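PDB 3FTJ: macrolide export ATP-binding/permease protein macB from Actinobacillus actinomycetemcomitans, which probably forms the inner-membrane, ATP-hydrolysing part of the MacAB-TdeA macrolide efflux system, this chain being its periplasmic region. Local coordinates for residues N22-G25 / S29-I32; Q80-E85 / N155-Y160; Q91-L94 / D98-D101; A116-A119 / G125-V128; E195-L200 / K204-M209. One frame throughout, in Å; residues are numbered along the deposited sequence.

Contact 1: N22-G25 / S29-I32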
# COMPACT_ATOMS: atom_id res chain seq x y z
N ASN A 22 13.41 -9.94 -6.04
CA ASN A 22 14.27 -10.75 -5.19
C ASN A 22 14.82 -10.01 -3.98
O ASN A 22 15.39 -10.61 -3.07
CB ASN A 22 15.42 -11.33 -6.02
CG ASN A 22 14.93 -12.18 -7.18
OD1 ASN A 22 15.44 -12.08 -8.29
ND2 ASN A 22 13.93 -13.01 -6.91
N GLY A 23 14.66 -8.69 -3.97
CA GLY A 23 15.09 -7.87 -2.86
C GLY A 23 15.37 -6.45 -3.31
O GLY A 23 15.37 -6.17 -4.51
N PHE A 24 15.60 -5.55 -2.37
CA PHE A 24 15.98 -4.18 -2.71
C PHE A 24 17.38 -4.16 -3.32
O PHE A 24 17.78 -3.17 -3.93
CB PHE A 24 15.91 -3.26 -1.50
CG PHE A 24 14.56 -3.22 -0.84
CD1 PHE A 24 13.43 -2.88 -1.57
CD2 PHE A 24 14.42 -3.52 0.50
CE1 PHE A 24 12.19 -2.83 -0.97
CE2 PHE A 24 13.18 -3.48 1.11
CZ PHE A 24 12.06 -3.14 0.37
N GLY A 25 18.11 -5.25 -3.14
CA GLY A 25 19.41 -5.42 -3.76
C GLY A 25 19.25 -5.98 -5.17
O GLY A 25 20.08 -6.77 -5.63
N SER A 29 14.66 -6.84 -10.97
CA SER A 29 13.60 -7.81 -10.74
C SER A 29 12.36 -7.17 -10.12
O SER A 29 11.27 -7.73 -10.20
CB SER A 29 14.10 -8.98 -9.86
OG SER A 29 14.39 -8.55 -8.54
N ARG A 30 12.53 -5.99 -9.52
CA ARG A 30 11.43 -5.31 -8.83
C ARG A 30 10.46 -4.66 -9.81
O ARG A 30 9.31 -4.36 -9.45
CB ARG A 30 11.94 -4.28 -7.82
CG ARG A 30 12.52 -4.88 -6.52
CD ARG A 30 12.77 -3.82 -5.44
NE ARG A 30 11.58 -3.53 -4.64
CZ ARG A 30 10.96 -2.35 -4.61
NH1 ARG A 30 11.40 -1.32 -5.33
NH2 ARG A 30 9.88 -2.19 -3.85
N HIS A 31 10.91 -4.45 -11.05
CA HIS A 31 10.06 -3.85 -12.07
C HIS A 31 9.02 -4.83 -12.62
O HIS A 31 7.94 -4.42 -13.03
CB HIS A 31 10.91 -3.30 -13.22
CG HIS A 31 11.60 -2.01 -12.90
ND1 HIS A 31 12.82 -1.95 -12.25
CD2 HIS A 31 11.25 -0.72 -13.16
CE1 HIS A 31 13.18 -0.69 -12.13
NE2 HIS A 31 12.25 0.08 -12.66
N ILE A 32 9.35 -6.11 -12.63
CA ILE A 32 8.44 -7.12 -13.17
C ILE A 32 7.29 -7.36 -12.22
O ILE A 32 7.49 -7.84 -11.10
CB ILE A 32 9.15 -8.46 -13.39
CG1 ILE A 32 10.56 -8.24 -13.94
CG2 ILE A 32 8.31 -9.36 -14.30
CD1 ILE A 32 10.58 -7.79 -15.38

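Contact 2: Q80-E85 / N155-Y160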
# COMPACT_ATOMS: atom_id res chain seq x y z
N GLN A 80 -8.06 -1.52 4.13
CA GLN A 80 -7.31 -1.62 5.39
C GLN A 80 -5.96 -0.90 5.37
O GLN A 80 -5.21 -0.95 6.35
CB GLN A 80 -7.09 -3.08 5.80
CG GLN A 80 -8.37 -3.88 6.05
CD GLN A 80 -9.35 -3.14 6.95
OE1 GLN A 80 -8.98 -2.62 8.00
NE2 GLN A 80 -10.60 -3.07 6.51
N TYR A 81 -5.64 -0.24 4.26
CA TYR A 81 -4.33 0.38 4.11
C TYR A 81 -4.01 1.36 5.24
O TYR A 81 -2.92 1.33 5.81
CB TYR A 81 -4.18 1.07 2.76
CG TYR A 81 -2.83 1.73 2.58
CD1 TYR A 81 -2.64 3.06 2.91
CD2 TYR A 81 -1.73 1.01 2.10
CE1 TYR A 81 -1.41 3.67 2.76
CE2 TYR A 81 -0.50 1.62 1.94
CZ TYR A 81 -0.34 2.94 2.28
OH TYR A 81 0.88 3.56 2.14
N PHE A 82 -4.95 2.24 5.56
CA PHE A 82 -4.67 3.30 6.52
C PHE A 82 -4.43 2.76 7.92
O PHE A 82 -3.55 3.25 8.64
CB PHE A 82 -5.81 4.33 6.52
CG PHE A 82 -6.11 4.86 5.15
CD1 PHE A 82 -5.31 5.82 4.58
CD2 PHE A 82 -7.19 4.37 4.43
CE1 PHE A 82 -5.58 6.31 3.31
CE2 PHE A 82 -7.47 4.85 3.17
CZ PHE A 82 -6.66 5.82 2.61
N ASP A 83 -5.20 1.75 8.31
CA ASP A 83 -5.04 1.13 9.61
C ASP A 83 -3.68 0.44 9.76
O ASP A 83 -2.97 0.65 10.74
CB ASP A 83 -6.17 0.13 9.86
CG ASP A 83 -6.05 -0.57 11.21
OD1 ASP A 83 -5.69 0.12 12.20
OD2 ASP A 83 -6.32 -1.79 11.28
N VAL A 84 -3.32 -0.37 8.78
CA VAL A 84 -2.10 -1.17 8.86
C VAL A 84 -0.84 -0.31 8.75
O VAL A 84 0.22 -0.67 9.25
CB VAL A 84 -2.09 -2.27 7.79
CG1 VAL A 84 -0.77 -3.03 7.82
CG2 VAL A 84 -3.25 -3.22 8.01
N GLU A 85 -0.96 0.84 8.09
CA GLU A 85 0.19 1.72 7.93
C GLU A 85 0.25 2.76 9.05
O GLU A 85 1.20 3.54 9.13
CB GLU A 85 0.15 2.41 6.57
CG GLU A 85 0.37 1.47 5.40
CD GLU A 85 1.83 1.11 5.23
OE1 GLU A 85 2.10 0.09 4.56
OE2 GLU A 85 2.70 1.83 5.77
N ASN A 155 1.24 12.59 -1.60
CA ASN A 155 0.67 11.26 -1.61
C ASN A 155 -0.85 11.35 -1.66
O ASN A 155 -1.46 12.05 -0.86
CB ASN A 155 1.13 10.48 -0.37
CG ASN A 155 2.64 10.35 -0.30
OD1 ASN A 155 3.28 9.86 -1.23
ND2 ASN A 155 3.23 10.81 0.80
N LEU A 156 -1.44 10.65 -2.64
CA LEU A 156 -2.89 10.50 -2.70
C LEU A 156 -3.24 9.01 -2.65
O LEU A 156 -2.57 8.19 -3.27
CB LEU A 156 -3.46 11.11 -3.98
CG LEU A 156 -3.02 12.50 -4.47
CD1 LEU A 156 -4.22 13.17 -5.12
CD2 LEU A 156 -2.49 13.38 -3.37
N TYR A 157 -4.31 8.67 -1.92
CA TYR A 157 -4.71 7.28 -1.76
C TYR A 157 -6.11 7.03 -2.29
O TYR A 157 -7.07 7.69 -1.89
CB TYR A 157 -4.64 6.88 -0.28
CG TYR A 157 -3.30 7.16 0.34
CD1 TYR A 157 -2.22 6.32 0.13
CD2 TYR A 157 -3.11 8.28 1.14
CE1 TYR A 157 -0.99 6.57 0.69
CE2 TYR A 157 -1.87 8.54 1.71
CZ TYR A 157 -0.82 7.68 1.48
OH TYR A 157 0.41 7.93 2.04
N SER A 158 -6.22 6.05 -3.18
CA SER A 158 -7.46 5.75 -3.88
C SER A 158 -7.63 4.24 -3.88
O SER A 158 -6.68 3.51 -3.62
CB SER A 158 -7.34 6.29 -5.31
OG SER A 158 -8.58 6.34 -5.97
N PRO A 159 -8.86 3.74 -4.14
CA PRO A 159 -9.01 2.28 -4.11
C PRO A 159 -8.18 1.61 -5.18
O PRO A 159 -8.12 2.12 -6.31
CB PRO A 159 -10.50 2.08 -4.41
CG PRO A 159 -11.16 3.37 -4.02
CD PRO A 159 -10.14 4.43 -4.36
N TYR A 160 -7.54 0.49 -4.85
CA TYR A 160 -6.74 -0.26 -5.83
C TYR A 160 -7.55 -0.55 -7.09
O TYR A 160 -7.00 -0.56 -8.19
CB TYR A 160 -6.19 -1.57 -5.23
CG TYR A 160 -7.24 -2.64 -4.93
CD1 TYR A 160 -7.78 -3.42 -5.94
CD2 TYR A 160 -7.70 -2.84 -3.63
CE1 TYR A 160 -8.75 -4.39 -5.67
CE2 TYR A 160 -8.67 -3.81 -3.35
CZ TYR A 160 -9.19 -4.58 -4.38
OH TYR A 160 -10.15 -5.54 -4.11

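Contact 3: Q91-L94 / D98-D101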
# COMPACT_ATOMS: atom_id res chain seq x y z
N GLN A 91 -9.57 14.18 8.99
CA GLN A 91 -10.69 14.95 8.48
C GLN A 91 -11.46 14.20 7.38
O GLN A 91 -10.87 13.45 6.60
CB GLN A 91 -10.19 16.30 7.96
CG GLN A 91 -11.27 17.18 7.41
CD GLN A 91 -10.73 18.44 6.76
OE1 GLN A 91 -9.51 18.64 6.69
NE2 GLN A 91 -11.63 19.28 6.27
N GLY A 92 -12.77 14.40 7.33
CA GLY A 92 -13.60 13.72 6.35
C GLY A 92 -13.76 12.24 6.66
O GLY A 92 -14.09 11.87 7.79
N ARG A 93 -13.54 11.39 5.66
CA ARG A 93 -13.68 9.95 5.84
C ARG A 93 -12.61 9.17 5.07
O ARG A 93 -11.93 9.72 4.20
CB ARG A 93 -15.07 9.49 5.38
CG ARG A 93 -15.22 9.42 3.86
CD ARG A 93 -16.60 8.92 3.46
NE ARG A 93 -16.80 8.87 2.01
CZ ARG A 93 -16.42 7.86 1.23
NH1 ARG A 93 -15.80 6.81 1.75
NH2 ARG A 93 -16.66 7.90 -0.08
N LEU A 94 -12.47 7.89 5.40
CA LEU A 94 -11.56 6.99 4.70
C LEU A 94 -12.32 6.18 3.65
O LEU A 94 -13.55 6.27 3.56
CB LEU A 94 -10.89 6.02 5.68
CG LEU A 94 -10.06 6.60 6.83
CD1 LEU A 94 -9.43 5.48 7.64
CD2 LEU A 94 -9.00 7.55 6.29
N ASP A 98 -17.43 -0.11 -0.20
CA ASP A 98 -18.23 0.32 -1.33
C ASP A 98 -17.40 1.10 -2.36
O ASP A 98 -17.63 1.00 -3.56
CB ASP A 98 -19.41 1.17 -0.86
CG ASP A 98 -20.18 1.79 -2.00
OD1 ASP A 98 -19.94 2.98 -2.31
OD2 ASP A 98 -21.01 1.08 -2.61
N ASP A 99 -16.45 1.90 -1.88
CA ASP A 99 -15.56 2.62 -2.79
C ASP A 99 -14.77 1.61 -3.61
O ASP A 99 -14.66 1.72 -4.83
CB ASP A 99 -14.60 3.51 -2.01
CG ASP A 99 -15.29 4.68 -1.33
OD1 ASP A 99 -16.13 5.35 -1.96
OD2 ASP A 99 -14.96 4.95 -0.15
N VAL A 100 -14.23 0.61 -2.93
CA VAL A 100 -13.47 -0.44 -3.60
C VAL A 100 -14.33 -1.21 -4.59
O VAL A 100 -13.95 -1.36 -5.75
CB VAL A 100 -12.87 -1.40 -2.57
CG1 VAL A 100 -12.28 -2.63 -3.26
CG2 VAL A 100 -11.83 -0.67 -1.71
N ASP A 101 -15.49 -1.70 -4.14
CA ASP A 101 -16.40 -2.47 -4.98
C ASP A 101 -16.88 -1.72 -6.22
O ASP A 101 -17.04 -2.31 -7.29
CB ASP A 101 -17.61 -2.93 -4.16
CG ASP A 101 -17.32 -4.16 -3.31
OD1 ASP A 101 -16.57 -5.05 -3.76
OD2 ASP A 101 -17.85 -4.24 -2.18

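Contact 4: A116-A119 / G125-V128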
# COMPACT_ATOMS: atom_id res chain seq x y z
N ALA A 116 0.03 21.26 0.68
CA ALA A 116 0.66 21.71 -0.56
C ALA A 116 -0.35 22.15 -1.61
O ALA A 116 -0.14 23.13 -2.33
CB ALA A 116 1.55 20.61 -1.12
N ILE A 117 -1.46 21.43 -1.67
CA ILE A 117 -2.45 21.64 -2.72
C ILE A 117 -3.57 22.57 -2.30
O ILE A 117 -4.16 23.26 -3.12
CB ILE A 117 -3.10 20.30 -3.09
CG1 ILE A 117 -2.06 19.33 -3.64
CG2 ILE A 117 -4.23 20.51 -4.08
CD1 ILE A 117 -2.52 17.90 -3.54
N PHE A 118 -3.88 22.57 -1.01
CA PHE A 118 -5.05 23.30 -0.52
C PHE A 118 -4.73 24.35 0.54
O PHE A 118 -5.57 25.19 0.85
CB PHE A 118 -6.11 22.32 -0.00
CG PHE A 118 -6.84 21.58 -1.09
CD1 PHE A 118 -6.68 20.22 -1.26
CD2 PHE A 118 -7.67 22.27 -1.96
CE1 PHE A 118 -7.35 19.54 -2.27
CE2 PHE A 118 -8.35 21.60 -2.98
CZ PHE A 118 -8.18 20.24 -3.14
N ALA A 119 -3.51 24.31 1.07
CA ALA A 119 -3.12 25.24 2.12
C ALA A 119 -4.19 25.31 3.20
O ALA A 119 -4.44 24.32 3.89
CB ALA A 119 -2.84 26.62 1.53
N GLY A 125 -14.53 17.44 -0.68
CA GLY A 125 -15.52 17.63 -1.72
C GLY A 125 -14.93 18.24 -2.97
O GLY A 125 -15.59 18.31 -4.01
N LYS A 126 -13.68 18.68 -2.89
CA LYS A 126 -13.04 19.26 -4.06
C LYS A 126 -12.41 18.23 -5.00
O LYS A 126 -12.06 17.13 -4.58
CB LYS A 126 -12.05 20.34 -3.65
CG LYS A 126 -12.77 21.67 -3.42
CD LYS A 126 -12.03 22.54 -2.46
CE LYS A 126 -12.92 23.66 -1.99
NZ LYS A 126 -12.17 24.63 -1.17
N THR A 127 -12.31 18.59 -6.27
CA THR A 127 -11.84 17.65 -7.29
C THR A 127 -10.39 17.89 -7.65
O THR A 127 -9.97 19.03 -7.87
CB THR A 127 -12.71 17.73 -8.55
OG1 THR A 127 -14.02 17.23 -8.26
CG2 THR A 127 -12.09 16.91 -9.67
N VAL A 128 -9.61 16.81 -7.66
CA VAL A 128 -8.23 16.85 -8.11
C VAL A 128 -8.11 15.94 -9.34
O VAL A 128 -8.75 14.89 -9.41
CB VAL A 128 -7.24 16.41 -7.02
CG1 VAL A 128 -7.46 17.21 -5.74
CG2 VAL A 128 -7.37 14.92 -6.75

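Contact 5: E195-L200 / K204-M209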
# COMPACT_ATOMS: atom_id res chain seq x y z
N GLU A 195 5.03 -20.37 0.91
CA GLU A 195 4.71 -21.58 0.15
C GLU A 195 3.49 -21.40 -0.74
O GLU A 195 3.49 -21.85 -1.88
CB GLU A 195 4.59 -22.79 1.08
CG GLU A 195 5.94 -23.31 1.52
CD GLU A 195 6.94 -23.35 0.36
OE1 GLU A 195 6.62 -23.94 -0.69
OE2 GLU A 195 8.05 -22.78 0.50
N LEU A 196 2.46 -20.72 -0.23
CA LEU A 196 1.25 -20.50 -1.01
C LEU A 196 1.55 -19.66 -2.26
O LEU A 196 1.15 -20.03 -3.37
CB LEU A 196 0.16 -19.83 -0.16
CG LEU A 196 -1.16 -19.45 -0.84
CD1 LEU A 196 -1.84 -20.66 -1.48
CD2 LEU A 196 -2.10 -18.79 0.16
N LEU A 197 2.26 -18.55 -2.08
CA LEU A 197 2.59 -17.67 -3.20
C LEU A 197 3.52 -18.31 -4.23
O LEU A 197 3.38 -18.04 -5.42
CB LEU A 197 3.19 -16.35 -2.71
CG LEU A 197 2.18 -15.33 -2.20
CD1 LEU A 197 2.89 -14.27 -1.39
CD2 LEU A 197 1.42 -14.70 -3.36
N LYS A 198 4.48 -19.11 -3.77
CA LYS A 198 5.29 -19.93 -4.68
C LYS A 198 4.42 -20.87 -5.51
O LYS A 198 4.61 -21.00 -6.71
CB LYS A 198 6.34 -20.74 -3.92
CG LYS A 198 7.38 -19.90 -3.20
CD LYS A 198 8.24 -20.73 -2.26
CE LYS A 198 9.18 -21.65 -3.02
NZ LYS A 198 10.20 -22.23 -2.09
N SER A 199 3.47 -21.53 -4.85
CA SER A 199 2.53 -22.43 -5.52
C SER A 199 1.71 -21.66 -6.56
O SER A 199 1.49 -22.13 -7.68
CB SER A 199 1.59 -23.05 -4.48
OG SER A 199 0.69 -23.98 -5.08
N LEU A 200 1.25 -20.48 -6.17
CA LEU A 200 0.47 -19.61 -7.05
C LEU A 200 1.27 -19.18 -8.26
O LEU A 200 0.82 -19.33 -9.40
CB LEU A 200 0.02 -18.38 -6.28
CG LEU A 200 -1.45 -18.16 -5.90
CD1 LEU A 200 -2.28 -19.40 -6.02
CD2 LEU A 200 -1.53 -17.54 -4.51
N LYS A 204 9.58 -18.68 -6.83
CA LYS A 204 9.81 -17.62 -5.85
C LYS A 204 10.29 -16.37 -6.56
O LYS A 204 11.49 -16.18 -6.77
CB LYS A 204 10.82 -18.08 -4.78
CG LYS A 204 11.14 -17.02 -3.73
CD LYS A 204 10.37 -17.24 -2.45
CE LYS A 204 10.63 -16.15 -1.44
NZ LYS A 204 12.04 -15.70 -1.48
N ASP A 205 9.34 -15.52 -6.94
CA ASP A 205 9.64 -14.30 -7.66
C ASP A 205 9.13 -13.10 -6.88
O ASP A 205 8.68 -12.11 -7.45
CB ASP A 205 9.01 -14.34 -9.05
CG ASP A 205 7.50 -14.51 -9.00
OD1 ASP A 205 6.93 -14.41 -7.91
OD2 ASP A 205 6.89 -14.73 -10.07
N PHE A 206 9.21 -13.20 -5.55
CA PHE A 206 8.71 -12.17 -4.65
C PHE A 206 9.54 -12.28 -3.39
O PHE A 206 10.25 -13.27 -3.20
CB PHE A 206 7.25 -12.44 -4.29
CG PHE A 206 7.02 -13.80 -3.67
CD1 PHE A 206 7.15 -13.98 -2.30
CD2 PHE A 206 6.71 -14.89 -4.46
CE1 PHE A 206 6.96 -15.23 -1.72
CE2 PHE A 206 6.52 -16.14 -3.90
CZ PHE A 206 6.65 -16.32 -2.52
N PHE A 207 9.46 -11.28 -2.53
CA PHE A 207 10.13 -11.38 -1.24
C PHE A 207 9.26 -10.73 -0.18
O PHE A 207 8.39 -9.92 -0.49
CB PHE A 207 11.53 -10.76 -1.28
CG PHE A 207 11.56 -9.30 -1.64
CD1 PHE A 207 11.76 -8.34 -0.67
CD2 PHE A 207 11.40 -8.89 -2.96
CE1 PHE A 207 11.80 -6.99 -1.00
CE2 PHE A 207 11.44 -7.55 -3.30
CZ PHE A 207 11.64 -6.60 -2.32
N ILE A 208 9.49 -11.10 1.07
CA ILE A 208 8.65 -10.65 2.17
C ILE A 208 9.44 -9.77 3.13
O ILE A 208 10.57 -10.09 3.49
CB ILE A 208 8.04 -11.85 2.92
CG1 ILE A 208 7.24 -12.72 1.94
CG2 ILE A 208 7.17 -11.38 4.07
CD1 ILE A 208 6.37 -13.76 2.62
N MET A 209 8.84 -8.65 3.50
CA MET A 209 9.43 -7.71 4.44
C MET A 209 8.63 -7.75 5.73
O MET A 209 7.42 -7.56 5.71
CB MET A 209 9.37 -6.28 3.89
CG MET A 209 10.14 -6.04 2.61
SD MET A 209 11.84 -5.55 2.92
CE MET A 209 12.71 -7.08 2.60

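Contact 1: N22-G25 / S29-I32
In the loop that follows strand 15-20 and leads into the short helix 27-31, the backbone of Asn-22 meets the side chain of Ser-29, and Phe-24 meets Arg-30. The amide N of Asn-22 donates to Ser-29 OG at 3.0 Å, with an N-H...O angle of 140°, so the bond is bent. Ser-29 has OG between its backbone N and carbonyl carbon (chi1 67°), which leaves the hydroxyl on the side of the incoming loop; the same OG is also hydrogen-bonded to the carbonyl O of Asp-26. One hydroxyl thus ties the start of the loop to the turn that opens the helix, a short surface loop-to-helix turn in the MacB-like periplasmic core domain. Arg-30 then runs back along the loop. Its CD lies 3.6 Å from the carbonyl O of Gly-23, and the bend at chi3 swings the guanidinium round to Phe-24. There NE comes within 3.6 Å of Phe-24 CD1, while NH2 is 3.7 Å from CE1 of the same ring. CD1 sits over one face of the guanidinium, toward its rim; the two planes are 58° apart, so the groups touch at a slant instead of lying flat on each other. Beyond them is strand 206-209: Phe-24 packs edge-to-face with Phe-207 and also touches Met-209, and Arg-30 leans on Phe-207.

Contact 2: Q80-E85 / N155-Y160
Tyr-157, on strand 155-159, receives two aromatic side chains from the short helix 81-85. Phe-82 turns its edge toward the face of the Tyr-157 ring in an offset edge-to-face pair, with planes at 85° and centroids 5.7 Å apart. Its outer corner also reaches the root of the tyrosine, CZ of Phe-82 lying 3.7 Å from CB of Tyr-157. Tyr-81 meets the ring farther out: its CE1 is 3.6 Å from Tyr-157 CE1, and its OH is 3.8 Å from that same Tyr-157 carbon. These two rings meet obliquely, their planes at 34°. Tyr-81 CG stands opposite the backbone N (chi1 180°), carrying the ring from the helix toward the strand. Within the helix, CG of Glu-85 lies over one face of the Tyr-81 ring, 3.5 Å above its plane. Farther out, Tyr-75 of strand 67-77 meets the Tyr-157 ring, while Leu-95 and Val-108 pack against Phe-82. Backbone hydrogen bonds from 155-159 to strands 67-77 and 106-110 on its two flanks hold the tyrosine's base in the sheet. The result is a buried aromatic cluster that packs a short helix onto an inner strand of the mixed sheet, near the centre of the chain.

Contact 3: Q91-L94 / D98-D101
Arg-93 and Asp-99 form a salt bridge between the loop after strand 89-90 and helix 97-102, pinning the helix to the segment that leads into it. The charged contact is end-on and bidentate. NH1 of Arg-93 donates to OD2 of Asp-99 at 2.8 Å with an N-H...O angle of 168°, and NH2 of Arg-93 donates to OD1 of Asp-99 at 3.2 Å, equally straight. Both oxygens use their syn lone pairs, and the guanidinium and carboxylate planes are only 17° apart, so the two flat groups lie almost in one plane. Two straight bonds, one to each oxygen, hold them edge to edge. The arginine chain is extended from CG to NE and meets the aspartate coming from the opposite direction.

Around this pair the contacts are by packing: Arg-93 rests on Ile-138 of strand 133-141, and Asp-99 touches Pro-159 at the end of strand 155-159, setting the salt bridge between loop, helix and sheet. Backbone groups add further hydrogen bonds. OD2 of Asp-99 also accepts the amide N of Thr-96, just ahead of the helix, which ties the carboxylate to its own N-terminal turn. On the arginine side, NH1 has a second, weak bond at 2.9 Å to the carbonyl O of Leu-94.

Contact 4: A116-A119 / G125-V128
Phe-118 has CG opposite its carbonyl carbon (chi1 -74°), which carries the ring off the last turn of helix 111-118 toward Lys-126 and Val-128; a similar turn in Val-128 (chi1 -54°) brings its CG1 methyl to the CZ-CE1 end of the ring. Phe-118 CE2 lies 3.8 Å from Lys-126 CD, and CZ of the same ring is 3.9 Å from Lys-126 CB. The lysine chain, extended beyond CG, passes the phenylalanine running the other way. Its CB and CD lie on one side of the ring plane, Val-128 CG1 and Ile-117 CG2 on the other. CG1 of Val-128 approaches obliquely, 4.1 Å from Phe-118 CZ. Ile-117, the neighbour in the helix, puts CG2 over one face of the Phe-118 ring, 3.7 Å above its plane. The surroundings continue the apolar layer: Leu-109 and Val-64 touch Phe-118, and Leu-62 packs on Val-128, so the helix end is laid against strands 49-64, 106-110 and 127-130 of the sheet. Lys-126 NZ is hydrogen-bonded to the carbonyl O of Asn-122, in the loop between the two segments. The lysine therefore serves two environments: its carbon chain contributes to the buried hydrophobic packing, while its ammonium is held at the border by a backbone oxygen.

Contact 5: E195-L200 / K204-M209
Phe-206 opens strand 206-209 and lays its ring against Leu-197 and Lys-198 of helix 186-201, joining that helix to the strand that follows it in the chain. Leu-197 approaches over one face of the ring: its CB lies near the CZ-CE2 side, 3.5 Å from both of those Phe-206 atoms, and its CD1 stands higher over the same face, 4.2 Å from Phe-206 CE1. The two side chains cross at a slant, with the leucine's root making the tighter contact. Phe-206 has CG between its backbone N and carbonyl carbon (chi1 57°), which sends the ring toward the helix.

Lys-198 comes in at about a right angle to Phe-206. Its CG is 3.7 Å from CZ of the ring, and its backbone N lies 3.6 Å from Phe-206 CE2, so backbone as well as side chain of Lys-198 packs against the CE2-CZ end of the ring, the N obliquely. The aliphatic part of Lys-198 crosses that of Lys-204, with CG of Lys-198 4.1 Å from Lys-204 CD. The lysines touch through methylenes, their NZ atoms being 6.8 Å apart.

On the inner side, Ile-18 of strand 15-20 touches both Leu-197 and Phe-206, and backbone bonds pair 206-209 with that strand. Asp-39 of helix 37-44 also meets Leu-197. Asp-205 is hydrogen-bonded to His-201 at the helix end and forms a salt bridge with Lys-203 in the turn. At the outer surface the bend at chi3 turns Lys-198 NZ back along its own helix, to a weak salt bridge with Glu-195 OE2 at 3.4 Å.

From the N terminus, contact 1 closes the short loop leading into helix 27-31. Contact 2 then spans a long excursion, joining helix 81-85 to strand 155-159; within that span contacts 3 and 4 follow one another, each closing a short loop, the first between strand 89-90 and helix 97-102, the second between helix 111-118 and strand 127-130. Contact 5 comes last and closes the turn between helix 186-201 and strand 206-209. None cross. Contacts 2, 4 and 5 all reach the same mixed sheet. Contact 2 touches both contacts it encloses, through Phe-82 on Leu-94 and Leu-156 on Val-128. Contacts 1 and 5, far apart in sequence, touch, opposite contacts 3 and 4 across the chain's centre.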